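Side-chain contacts in HD-GYP domain-containing protein (Bdellovibrio bacteriovorus, PDB 3TM8), which belongs to the HD-GYP class of cyclic-di-GMP phosphodiesterases and binds two iron(III) ions, although its own activity remains uncharacterised: residues N118-V123 / A200-Y205; N134-A139 / L196-L201; A156-E161 / G171-T176. One frame throughout, in Å; residues are numbered along the deposited sequence.

Interaction 1. Residues N118-V123 / A200-Y205; sequences NNAEEV and ALLHDY. With FE (Fe (III) ion), chain D; FE (Fe (III) ion), chain E.
Ala120 and Val123 of helix 105-125 meet Leu201 and Leu202 of helix 190-202 in a small, buried, wholly apolar contact, directly before the metal ligands His203 and Asp204. The methyl of Ala120 makes the closest approach: its CB lies 3.6 Å from CG of Leu201, over the branch point, with CD1 of the same leucine almost as near and CD2 farther off. A CG anti to the backbone N (chi1 -177°) carries that branch point out to the Ala120 methyl. Leu202 touches mainly through CD2, which comes within 4.0 Å of CB of Val123 and as close to CA of Ala120; the Val123 and Leu202 side chains cross at about a right angle. A type I turn from Leu202 to Tyr205 then holds the metal ligands. The His203 ring is fixed by ND1, which donates to Ala200 O over 2.7 Å at 164°, in the carbonyl plane and nearly in the ring plane, while NE2 binds one iron at 2.3 Å. Asp204 bridges the pair, OD2 to that iron and OD1 to the other, each at 2.1 Å, and a water also joins both metals. His203 and Asp204 form the HD pair that names the family; His170 and Asn285 also bind the first iron, and His232, His257 and Glu258 the second. Around the apolar contact, Cys136 of helix 130-149 touches both Val123 and Leu201, and Val172 of helix 167-185 packs on Leu201.

Interaction 2. Residues N134-A139 / L196-L201; sequences NYCKDA and LTLGAL
Cys136 sets its sulfur between two leucines of helix 190-202, and this is the close-packed part of the contact. SG lies 3.5 Å from CD1 of Leu198 and 3.6 Å from CD2 of Leu201, methyls from residues about one turn apart. With SG anti to the backbone N (chi1 -173°), the thiol extends into the interface and meets both leucines through SG. Leu198 also turns its other methyl to Lys137: CD2 is 3.7 Å from CB and hardly farther from CG, and the two side chains cross at about a right angle. The looser, more polar side lies at the outer part of the Lys137 chain, for this residue is partly exposed and packs only through the inner part of its side chain. The chain is extended and its outer end leads away from helix 190-202, carrying NZ to a salt bridge with Asp247. The segment axes approach to 9.3 Å, with 122° between their N-to-C directions, an inclined rather than strictly antiparallel packing. The backbone adds a polar link nearby, Lys137 O accepting from Gln194 NE2. The contact thereby packs helix 130-149 on the helix of the all-helical HD domain that leads into the His-Asp pair.

Interaction 3. Residues A156-E161 / G171-T176; sequences AVMNIE and GVTVST. With DMS (dimethyl sulfoxide), chain F.
Val172 O is gripped by three donors of its own helix, and one of them, the Thr176 hydroxyl, also meets Val157 across the contact. Besides the ordinary helical bond from Thr176 N, the carbonyl accepts Thr176 OG1 at 2.7 Å and Ser175 OG at 2.8 Å. The first hydroxyl stands 40° above the carbonyl plane and the second is tilted 22° from it. Thr176 is placed for this by chi1 of -52°, which sets OG1 beside the backbone N and leads it back along the helix; the same oxygen is also hydrogen-bonded to Tyr143 OH. CG1 of Val157 comes to 3.7 Å from this OG1, the two side chains crossing obliquely. The contact thus joins helix 153-158 and the loop after it to helix 167-185, which carries the iron ligand His170 immediately before this segment, as expected for the helical core of an HD domain. Met158 makes the second touch: its chain, bent at chi2 and chi3, brings SD to 4.1 Å from CG2 of Thr173, with CE equally near. Beside them sits a dimethyl sulfoxide, probably from the crystallisation liquor. Thr173 OG1 donates to the dimethyl sulfoxide oxygen over 2.6 Å, while the ligand's C2 lies against Met158 SD and approaches the carbonyl oxygens of Met158 and Ile160. Ile160 O is also hydrogen-bonded to His169 NE2, a tie between the loop and the start of helix 167-185.

Overall arrangement
Helix 190-202 links interactions 1 and 2, which share Ala200 and Leu201 and have centres 8 Å apart. Their other two helices, 105-125 and 130-149, follow each other in the chain and meet directly, with Val123 CG2 3.8 Å from Cys136 CB. Interaction 3 is nested in the chain between the segments of both. Its centre is 13 Å from that of interaction 1 and 15 Å from that of interaction 2, yet its helix 167-185 packs on the shared one: Leu201 CD1 lies 3.5 Å from Val172 CG2. Interaction 1 runs straight into the di-iron site, and the side chains of Thr173 and Leu201 lie about 9 and 11 Å from a bound iron.

Interaction 1. Residues N118-V123 / A200-Y205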
ATOM      1  N   ASN A 118       2.192  -0.528   7.460  1.00  4.81           N
ATOM      2  CA  ASN A 118       3.235  -0.930   8.397  1.00  4.88           C
ATOM      3  C   ASN A 118       3.746  -2.331   8.101  1.00  5.33           C
ATOM      4  O   ASN A 118       4.957  -2.584   8.117  1.00  5.66           O
ATOM      5  CB  ASN A 118       2.694  -0.832   9.823  1.00  5.57           C
ATOM      6  CG  ASN A 118       3.714  -1.200  10.888  1.00  6.76           C
ATOM      7  OD1 ASN A 118       4.808  -0.634  10.960  1.00  6.79           O
ATOM      8  ND2 ASN A 118       3.324  -2.108  11.770  1.00  8.71           N
ATOM      9  N   ASN A 119       2.819  -3.247   7.824  1.00  4.81           N
ATOM     10  CA  ASN A 119       3.188  -4.631   7.562  1.00  5.39           C
ATOM     11  C   ASN A 119       4.041  -4.740   6.301  1.00  5.20           C
ATOM     12  O   ASN A 119       4.991  -5.519   6.243  1.00  5.60           O
ATOM     13  CB  ASN A 119       1.947  -5.510   7.400  1.00  6.31           C
ATOM     14  CG  ASN A 119       1.069  -5.534   8.639  1.00  5.88           C
ATOM     15  OD1 ASN A 119       1.504  -5.218   9.753  1.00  6.96           O
ATOM     16  ND2 ASN A 119      -0.185  -5.915   8.450  1.00  6.07           N
ATOM     17  N   ALA A 120       3.692  -3.950   5.290  1.00  5.14           N
ATOM     18  CA  ALA A 120       4.446  -3.944   4.038  1.00  6.02           C
ATOM     19  C   ALA A 120       5.851  -3.397   4.253  1.00  5.08           C
ATOM     20  O   ALA A 120       6.831  -3.960   3.765  1.00  5.68           O
ATOM     21  CB  ALA A 120       3.733  -3.117   3.001  1.00  6.93           C
ATOM     22  N   GLU A 121       5.950  -2.297   4.996  0.50  5.36           N
ATOM     23  CA  GLU A 121       7.244  -1.692   5.273  0.50  6.56           C
ATOM     24  C   GLU A 121       8.140  -2.669   6.021  0.50  5.93           C
ATOM     25  O   GLU A 121       9.336  -2.754   5.761  0.50  6.63           O
ATOM     26  CB  GLU A 121       7.067  -0.406   6.079  0.50  8.50           C
ATOM     27  CG  GLU A 121       6.359   0.719   5.328  0.50 12.37           C
ATOM     28  CD  GLU A 121       6.261   1.996   6.145  0.50 20.22           C
ATOM     29  OE1 GLU A 121       5.214   2.215   6.800  0.50 22.21           O
ATOM     30  OE2 GLU A 121       7.231   2.778   6.130  0.50 23.98           O
ATOM     31  N   GLU A 122       7.560  -3.406   6.962  1.00  5.27           N
ATOM     32  CA  GLU A 122       8.330  -4.373   7.730  1.00  6.06           C
ATOM     33  C   GLU A 122       8.933  -5.442   6.803  1.00  5.79           C
ATOM     34  O   GLU A 122      10.087  -5.821   6.951  1.00  6.84           O
ATOM     35  CB  GLU A 122       7.460  -4.983   8.830  1.00  8.07           C
ATOM     36  CG  GLU A 122       8.013  -6.234   9.466  1.00 11.68           C
ATOM     37  CD  GLU A 122       9.209  -5.997  10.342  1.00 16.57           C
ATOM     38  OE1 GLU A 122       9.468  -4.835  10.723  1.00 17.25           O
ATOM     39  OE2 GLU A 122       9.890  -6.994  10.660  1.00 19.89           O
ATOM     40  N   VAL A 123       8.159  -5.908   5.825  1.00  5.38           N
ATOM     41  CA  VAL A 123       8.696  -6.848   4.850  1.00  5.45           C
ATOM     42  C   VAL A 123       9.788  -6.196   3.970  1.00  5.46           C
ATOM     43  O   VAL A 123      10.850  -6.781   3.745  1.00  6.12           O
ATOM     44  CB  VAL A 123       7.563  -7.449   3.983  1.00  5.82           C
ATOM     45  CG1 VAL A 123       8.136  -8.301   2.856  1.00  7.39           C
ATOM     46  CG2 VAL A 123       6.591  -8.268   4.860  1.00  6.80           C
ATOM     47  N   ALA A 200      -0.141  -7.280  -4.311  1.00  5.42           N
ATOM     48  CA  ALA A 200      -0.409  -5.865  -4.550  1.00  5.88           C
ATOM     49  C   ALA A 200       0.232  -4.979  -3.478  1.00  5.77           C
ATOM     50  O   ALA A 200       0.827  -3.950  -3.768  1.00  6.44           O
ATOM     51  CB  ALA A 200      -1.906  -5.615  -4.656  1.00  6.20           C
ATOM     52  N   LEU A 201       0.126  -5.390  -2.228  1.00  5.13           N
ATOM     53  CA  LEU A 201       0.713  -4.615  -1.157  0.50  4.93           C
ATOM     54  C   LEU A 201       2.225  -4.455  -1.347  1.00  5.54           C
ATOM     55  O   LEU A 201       2.774  -3.373  -1.104  1.00  6.02           O
ATOM     56  CB  LEU A 201       0.388  -5.291   0.165  0.50  5.11           C
ATOM     57  CG  LEU A 201       0.846  -4.601   1.433  0.50  5.62           C
ATOM     58  CD1 LEU A 201       0.316  -3.182   1.494  0.50  6.15           C
ATOM     59  CD2 LEU A 201       0.363  -5.411   2.619  0.50  5.82           C
ATOM     60  N   LEU A 202       2.884  -5.519  -1.790  1.00  5.04           N
ATOM     61  CA  LEU A 202       4.332  -5.548  -1.908  1.00  5.21           C
ATOM     62  C   LEU A 202       4.846  -5.224  -3.307  1.00  5.67           C
ATOM     63  O   LEU A 202       6.053  -5.288  -3.540  1.00  6.00           O
ATOM     64  CB  LEU A 202       4.849  -6.921  -1.482  1.00  6.02           C
ATOM     65  CG  LEU A 202       4.499  -7.393  -0.062  1.00  6.32           C
ATOM     66  CD1 LEU A 202       4.996  -8.817   0.150  1.00  8.23           C
ATOM     67  CD2 LEU A 202       5.087  -6.448   0.992  1.00  7.02           C
ATOM     68  N   HIS A 203       3.945  -4.870  -4.226  1.00  5.06           N
ATOM     69  CA  HIS A 203       4.291  -4.915  -5.644  1.00  4.78           C
ATOM     70  C   HIS A 203       5.494  -4.056  -6.015  1.00  5.11           C
ATOM     71  O   HIS A 203       6.272  -4.430  -6.894  1.00  6.50           O
ATOM     72  CB  HIS A 203       3.086  -4.608  -6.549  1.00  5.77           C
ATOM     73  CG  HIS A 203       2.753  -3.153  -6.676  1.00  5.43           C
ATOM     74  ND1 HIS A 203       1.980  -2.472  -5.757  1.00  5.91           N
ATOM     75  CD2 HIS A 203       3.089  -2.249  -7.629  1.00  5.15           C
ATOM     76  CE1 HIS A 203       1.852  -1.212  -6.142  1.00  5.69           C
ATOM     77  NE2 HIS A 203       2.505  -1.055  -7.281  1.00  5.59           N
ATOM     78  N   ASP A 204       5.651  -2.913  -5.346  1.00  4.75           N
ATOM     79  CA  ASP A 204       6.695  -1.951  -5.701  1.00  5.83           C
ATOM     80  C   ASP A 204       7.933  -2.041  -4.827  1.00  5.67           C
ATOM     81  O   ASP A 204       8.677  -1.069  -4.670  1.00  5.69           O
ATOM     82  CB  ASP A 204       6.127  -0.532  -5.738  1.00  5.18           C
ATOM     83  CG  ASP A 204       5.598  -0.157  -7.115  1.00  5.38           C
ATOM     84  OD1 ASP A 204       6.035  -0.790  -8.104  1.00  5.33           O
ATOM     85  OD2 ASP A 204       4.751   0.763  -7.207  1.00  5.32           O
ATOM     86  N   TYR A 205       8.180  -3.229  -4.291  1.00  6.05           N
ATOM     87  CA  TYR A 205       9.395  -3.482  -3.529  1.00  7.07           C
ATOM     88  C   TYR A 205      10.658  -3.010  -4.267  1.00  6.51           C
ATOM     89  O   TYR A 205      11.611  -2.522  -3.648  1.00  7.40           O
ATOM     90  CB  TYR A 205       9.494  -4.971  -3.196  1.00  7.16           C
ATOM     91  CG  TYR A 205      10.773  -5.356  -2.498  1.00  8.02           C
ATOM     92  CD1 TYR A 205      11.222  -4.662  -1.376  1.00  7.80           C
ATOM     93  CD2 TYR A 205      11.541  -6.411  -2.969  1.00 11.38           C
ATOM     94  CE1 TYR A 205      12.403  -5.029  -0.736  1.00  8.89           C
ATOM     95  CE2 TYR A 205      12.714  -6.771  -2.351  1.00 12.45           C
ATOM     96  CZ  TYR A 205      13.143  -6.082  -1.238  1.00 10.21           C
ATOM     97  OH  TYR A 205      14.316  -6.470  -0.645  1.00 12.14           O
TER
HETATM   98 FE    FE D 902       3.062   0.813  -8.448  1.00  5.02          FE
HETATM   99 FE    FE E 903       5.642  -0.589 -10.204  1.00  5.65          FE
HETATM  100  O   HOH W   1       3.758  -0.355  -9.877  1.00  5.37           O

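Interaction 2. Residues N134-A139 / L196-L201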
ATOM      1  N   ASN A 134       4.871 -13.769   6.984  1.00  5.91           N
ATOM      2  CA  ASN A 134       3.652 -14.505   7.302  1.00  7.62           C
ATOM      3  C   ASN A 134       2.637 -13.630   8.032  1.00  6.70           C
ATOM      4  O   ASN A 134       1.435 -13.776   7.834  1.00  7.60           O
ATOM      5  CB  ASN A 134       3.956 -15.766   8.108  1.00  9.39           C
ATOM      6  CG  ASN A 134       4.633 -16.833   7.277  1.00 11.69           C
ATOM      7  OD1 ASN A 134       4.555 -16.815   6.049  1.00 13.61           O
ATOM      8  ND2 ASN A 134       5.289 -17.778   7.940  1.00 13.74           N
ATOM      9  N   TYR A 135       3.114 -12.717   8.872  1.00  6.72           N
ATOM     10  CA  TYR A 135       2.225 -11.767   9.519  1.00  7.16           C
ATOM     11  C   TYR A 135       1.537 -10.884   8.471  1.00  6.98           C
ATOM     12  O   TYR A 135       0.324 -10.672   8.517  1.00  6.49           O
ATOM     13  CB  TYR A 135       3.009 -10.906  10.512  1.00  8.51           C
ATOM     14  CG  TYR A 135       2.125 -10.019  11.352  1.00  7.81           C
ATOM     15  CD1 TYR A 135       1.612 -10.471  12.565  1.00  9.50           C
ATOM     16  CD2 TYR A 135       1.779  -8.740  10.927  1.00  8.72           C
ATOM     17  CE1 TYR A 135       0.789  -9.669  13.337  1.00 11.01           C
ATOM     18  CE2 TYR A 135       0.952  -7.931  11.690  1.00  9.37           C
ATOM     19  CZ  TYR A 135       0.464  -8.401  12.895  1.00 11.13           C
ATOM     20  OH  TYR A 135      -0.353  -7.600  13.657  1.00 12.88           O
ATOM     21  N   CYS A 136       2.322 -10.372   7.525  1.00  5.76           N
ATOM     22  CA  CYS A 136       1.785  -9.541   6.455  1.00  5.94           C
ATOM     23  C   CYS A 136       0.745 -10.321   5.648  1.00  5.29           C
ATOM     24  O   CYS A 136      -0.316  -9.791   5.297  1.00  5.57           O
ATOM     25  CB  CYS A 136       2.923  -9.061   5.544  1.00  6.66           C
ATOM     26  SG  CYS A 136       2.465  -7.867   4.291  1.00  6.86           S
ATOM     27  N   LYS A 137       1.064 -11.581   5.349  1.00  5.48           N
ATOM     28  CA  LYS A 137       0.161 -12.449   4.595  1.00  5.71           C
ATOM     29  C   LYS A 137      -1.151 -12.683   5.347  1.00  6.20           C
ATOM     30  O   LYS A 137      -2.239 -12.557   4.788  1.00  6.36           O
ATOM     31  CB  LYS A 137       0.844 -13.786   4.311  1.00  6.75           C
ATOM     32  CG  LYS A 137      -0.009 -14.782   3.551  1.00  8.55           C
ATOM     33  CD  LYS A 137       0.849 -15.940   3.057  1.00 12.84           C
ATOM     34  CE  LYS A 137       0.017 -17.029   2.419  1.00 15.38           C
ATOM     35  NZ  LYS A 137       0.912 -18.101   1.903  1.00 17.00           N
ATOM     36  N   ASP A 138      -1.051 -13.020   6.626  1.00  6.28           N
ATOM     37  CA  ASP A 138      -2.245 -13.221   7.434  1.00  7.44           C
ATOM     38  C   ASP A 138      -3.081 -11.950   7.482  1.00  5.71           C
ATOM     39  O   ASP A 138      -4.306 -11.994   7.336  1.00  7.64           O
ATOM     40  CB  ASP A 138      -1.877 -13.671   8.845  1.00 10.10           C
ATOM     41  CG  ASP A 138      -3.075 -13.731   9.761  1.00 19.65           C
ATOM     42  OD1 ASP A 138      -3.793 -14.748   9.717  1.00 23.49           O
ATOM     43  OD2 ASP A 138      -3.304 -12.763  10.517  1.00 23.62           O
ATOM     44  N   ALA A 139      -2.416 -10.810   7.665  1.00  6.05           N
ATOM     45  CA  ALA A 139      -3.115  -9.541   7.731  1.00  6.74           C
ATOM     46  C   ALA A 139      -3.752  -9.170   6.396  1.00  5.44           C
ATOM     47  O   ALA A 139      -4.775  -8.495   6.376  1.00  5.93           O
ATOM     48  CB  ALA A 139      -2.180  -8.441   8.203  1.00  7.98           C
ATOM     49  N   LEU A 196      -3.339 -12.200  -4.055  1.00  6.94           N
ATOM     50  CA  LEU A 196      -3.500 -11.003  -4.871  1.00  7.65           C
ATOM     51  C   LEU A 196      -3.268  -9.759  -4.020  1.00  6.99           C
ATOM     52  O   LEU A 196      -2.543  -8.844  -4.412  1.00  7.46           O
ATOM     53  CB  LEU A 196      -4.906 -10.973  -5.480  1.00  9.38           C
ATOM     54  CG  LEU A 196      -5.356  -9.671  -6.146  1.00 10.81           C
ATOM     55  CD1 LEU A 196      -4.519  -9.382  -7.380  1.00 11.10           C
ATOM     56  CD2 LEU A 196      -6.842  -9.722  -6.491  1.00 12.15           C
ATOM     57  N   THR A 197      -3.895  -9.741  -2.847  1.00  5.98           N
ATOM     58  CA  THR A 197      -3.796  -8.608  -1.940  1.00  6.13           C
ATOM     59  C   THR A 197      -2.360  -8.441  -1.446  1.00  5.38           C
ATOM     60  O   THR A 197      -1.805  -7.331  -1.441  1.00  5.60           O
ATOM     61  CB  THR A 197      -4.766  -8.784  -0.762  1.00  7.73           C
ATOM     62  OG1 THR A 197      -6.100  -8.852  -1.280  1.00  8.70           O
ATOM     63  CG2 THR A 197      -4.656  -7.630   0.230  1.00  8.77           C
ATOM     64  N   LEU A 198      -1.751  -9.550  -1.038  1.00  5.51           N
ATOM     65  CA  LEU A 198      -0.371  -9.523  -0.569  1.00  6.18           C
ATOM     66  C   LEU A 198       0.598  -9.052  -1.659  1.00  5.78           C
ATOM     67  O   LEU A 198       1.476  -8.209  -1.415  1.00  5.84           O
ATOM     68  CB  LEU A 198       0.030 -10.901  -0.043  1.00  7.15           C
ATOM     69  CG  LEU A 198       1.441 -11.052   0.511  1.00  7.44           C
ATOM     70  CD1 LEU A 198       1.704 -10.063   1.652  1.00  7.06           C
ATOM     71  CD2 LEU A 198       1.661 -12.500   0.963  1.00  7.62           C
ATOM     72  N   GLY A 199       0.455  -9.606  -2.860  1.00  5.52           N
ATOM     73  CA  GLY A 199       1.296  -9.201  -3.966  1.00  5.65           C
ATOM     74  C   GLY A 199       1.110  -7.738  -4.303  1.00  5.90           C
ATOM     75  O   GLY A 199       2.090  -7.011  -4.523  1.00  5.95           O
ATOM     76  N   ALA A 200      -0.141  -7.280  -4.311  1.00  5.42           N
ATOM     77  CA  ALA A 200      -0.409  -5.865  -4.550  1.00  5.88           C
ATOM     78  C   ALA A 200       0.232  -4.979  -3.478  1.00  5.77           C
ATOM     79  O   ALA A 200       0.827  -3.950  -3.768  1.00  6.44           O
ATOM     80  CB  ALA A 200      -1.906  -5.615  -4.656  1.00  6.20           C
ATOM     81  N   LEU A 201       0.126  -5.390  -2.228  1.00  5.13           N
ATOM     82  CA  LEU A 201       0.713  -4.615  -1.157  0.50  4.93           C
ATOM     83  C   LEU A 201       2.225  -4.455  -1.347  1.00  5.54           C
ATOM     84  O   LEU A 201       2.774  -3.373  -1.104  1.00  6.02           O
ATOM     85  CB  LEU A 201       0.388  -5.291   0.165  0.50  5.11           C
ATOM     86  CG  LEU A 201       0.846  -4.601   1.433  0.50  5.62           C
ATOM     87  CD1 LEU A 201       0.316  -3.182   1.494  0.50  6.15           C
ATOM     88  CD2 LEU A 201       0.363  -5.411   2.619  0.50  5.82           C
TER

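Interaction 3. Residues A156-E161 / G171-T176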
ATOM      1  N   ALA A 156     -13.917   4.437   2.471  1.00  8.25           N
ATOM      2  CA  ALA A 156     -13.179   5.051   3.569  1.00  7.93           C
ATOM      3  C   ALA A 156     -11.670   4.973   3.351  1.00  8.65           C
ATOM      4  O   ALA A 156     -10.949   5.938   3.603  1.00  9.10           O
ATOM      5  CB  ALA A 156     -13.560   4.400   4.887  1.00  8.86           C
ATOM      6  N   VAL A 157     -11.185   3.827   2.885  1.00  8.33           N
ATOM      7  CA  VAL A 157      -9.759   3.692   2.615  1.00  8.62           C
ATOM      8  C   VAL A 157      -9.338   4.635   1.489  1.00  8.51           C
ATOM      9  O   VAL A 157      -8.288   5.276   1.563  1.00 10.34           O
ATOM     10  CB  VAL A 157      -9.361   2.231   2.306  1.00  9.47           C
ATOM     11  CG1 VAL A 157      -7.933   2.167   1.772  1.00  9.95           C
ATOM     12  CG2 VAL A 157      -9.518   1.371   3.570  1.00  9.31           C
ATOM     13  N   MET A 158     -10.178   4.745   0.465  1.00  9.29           N
ATOM     14  CA  MET A 158      -9.861   5.608  -0.667  1.00 11.65           C
ATOM     15  C   MET A 158      -9.902   7.098  -0.301  1.00 12.07           C
ATOM     16  O   MET A 158      -9.436   7.931  -1.067  1.00 13.55           O
ATOM     17  CB  MET A 158     -10.749   5.283  -1.875  1.00 13.95           C
ATOM     18  CG  MET A 158     -10.515   3.880  -2.448  1.00 16.03           C
ATOM     19  SD  MET A 158      -8.825   3.554  -3.037  1.00 17.18           S
ATOM     20  CE  MET A 158      -8.714   4.666  -4.435  1.00 18.94           C
ATOM     21  N   ASN A 159     -10.447   7.423   0.870  1.00 12.11           N
ATOM     22  CA  ASN A 159     -10.419   8.789   1.395  1.00 14.15           C
ATOM     23  C   ASN A 159      -9.070   9.176   1.983  1.00 14.21           C
ATOM     24  O   ASN A 159      -8.820  10.351   2.262  1.00 16.47           O
ATOM     25  CB  ASN A 159     -11.460   8.966   2.502  1.00 16.24           C
ATOM     26  CG  ASN A 159     -12.860   9.135   1.975  1.00 19.13           C
ATOM     27  OD1 ASN A 159     -13.068   9.583   0.848  1.00 20.25           O
ATOM     28  ND2 ASN A 159     -13.840   8.785   2.804  1.00 20.81           N
ATOM     29  N   ILE A 160      -8.210   8.188   2.200  1.00 11.66           N
ATOM     30  CA  ILE A 160      -6.932   8.444   2.845  1.00 10.88           C
ATOM     31  C   ILE A 160      -5.882   8.739   1.776  1.00 10.17           C
ATOM     32  O   ILE A 160      -5.263   7.831   1.223  1.00 10.45           O
ATOM     33  CB  ILE A 160      -6.496   7.253   3.727  1.00 10.39           C
ATOM     34  CG1 ILE A 160      -7.647   6.810   4.646  1.00 11.24           C
ATOM     35  CG2 ILE A 160      -5.256   7.612   4.543  1.00 11.76           C
ATOM     36  CD1 ILE A 160      -7.377   5.508   5.377  1.00 11.64           C
ATOM     37  N   GLU A 161      -5.692  10.020   1.481  1.00 11.12           N
ATOM     38  CA  GLU A 161      -4.821  10.428   0.393  1.00 12.44           C
ATOM     39  C   GLU A 161      -3.363  10.076   0.669  1.00 10.09           C
ATOM     40  O   GLU A 161      -2.888  10.172   1.798  1.00 11.10           O
ATOM     41  CB  GLU A 161      -4.969  11.932   0.141  1.00 15.57           C
ATOM     42  CG  GLU A 161      -4.146  12.448  -1.032  1.00 21.60           C
ATOM     43  CD  GLU A 161      -4.360  13.925  -1.311  1.00 26.47           C
ATOM     44  OE1 GLU A 161      -5.242  14.540  -0.672  1.00 28.35           O
ATOM     45  OE2 GLU A 161      -3.639  14.472  -2.174  1.00 28.60           O
ATOM     46  N   GLY A 171       0.983   0.747  -2.254  1.00  4.53           N
ATOM     47  CA  GLY A 171       0.700  -0.679  -2.238  1.00  4.72           C
ATOM     48  C   GLY A 171      -0.646  -0.976  -1.595  1.00  4.73           C
ATOM     49  O   GLY A 171      -1.421  -1.805  -2.093  1.00  5.29           O
ATOM     50  N   VAL A 172      -0.951  -0.315  -0.484  1.00  4.95           N
ATOM     51  CA  VAL A 172      -2.258  -0.536   0.131  1.00  4.71           C
ATOM     52  C   VAL A 172      -3.388  -0.109  -0.818  1.00  4.46           C
ATOM     53  O   VAL A 172      -4.376  -0.824  -0.998  1.00  4.62           O
ATOM     54  CB  VAL A 172      -2.398   0.174   1.498  1.00  6.22           C
ATOM     55  CG1 VAL A 172      -3.759  -0.140   2.104  1.00  7.28           C
ATOM     56  CG2 VAL A 172      -1.269  -0.248   2.454  1.00  6.12           C
ATOM     57  N   THR A 173      -3.216   1.037  -1.465  1.00  4.90           N
ATOM     58  CA  THR A 173      -4.232   1.522  -2.385  1.00  5.60           C
ATOM     59  C   THR A 173      -4.435   0.557  -3.546  1.00  5.29           C
ATOM     60  O   THR A 173      -5.567   0.219  -3.889  1.00  6.09           O
ATOM     61  CB  THR A 173      -3.880   2.918  -2.907  1.00  6.83           C
ATOM     62  OG1 THR A 173      -3.948   3.824  -1.807  1.00  8.19           O
ATOM     63  CG2 THR A 173      -4.880   3.356  -3.966  1.00  7.67           C
ATOM     64  N   VAL A 174      -3.334   0.110  -4.137  1.00  4.75           N
ATOM     65  CA  VAL A 174      -3.414  -0.826  -5.246  1.00  5.33           C
ATOM     66  C   VAL A 174      -4.056  -2.142  -4.782  1.00  4.69           C
ATOM     67  O   VAL A 174      -4.856  -2.729  -5.506  1.00  5.38           O
ATOM     68  CB  VAL A 174      -2.034  -1.011  -5.916  1.00  5.41           C
ATOM     69  CG1 VAL A 174      -2.048  -2.150  -6.930  1.00  6.16           C
ATOM     70  CG2 VAL A 174      -1.610   0.276  -6.592  1.00  5.93           C
ATOM     71  N   SER A 175      -3.760  -2.587  -3.562  1.00  4.77           N
ATOM     72  CA  SER A 175      -4.380  -3.811  -3.063  1.00  5.69           C
ATOM     73  C   SER A 175      -5.887  -3.652  -2.874  1.00  5.92           C
ATOM     74  O   SER A 175      -6.658  -4.589  -3.108  1.00  6.92           O
ATOM     75  CB  SER A 175      -3.710  -4.264  -1.763  1.00  6.83           C
ATOM     76  OG  SER A 175      -4.238  -3.595  -0.628  1.00  7.11           O
ATOM     77  N   THR A 176      -6.308  -2.461  -2.466  1.00  5.75           N
ATOM     78  CA  THR A 176      -7.716  -2.161  -2.244  1.00  6.28           C
ATOM     79  C   THR A 176      -8.485  -2.208  -3.571  1.00  6.72           C
ATOM     80  O   THR A 176      -9.544  -2.845  -3.674  1.00  7.38           O
ATOM     81  CB  THR A 176      -7.878  -0.779  -1.577  1.00  6.80           C
ATOM     82  OG1 THR A 176      -7.053  -0.710  -0.404  1.00  6.30           O
ATOM     83  CG2 THR A 176      -9.324  -0.526  -1.175  1.00  9.15           C
TER
HETATM   84  S   DMS F 309      -5.090   7.412  -2.237  1.00 12.18           S
HETATM   85  O   DMS F 309      -3.662   6.401  -2.017  1.00 12.29           O
HETATM   86  C1  DMS F 309      -5.553   7.354  -3.989  1.00 13.15           C
HETATM   87  C2  DMS F 309      -6.490   6.503  -1.556  1.00 13.73           C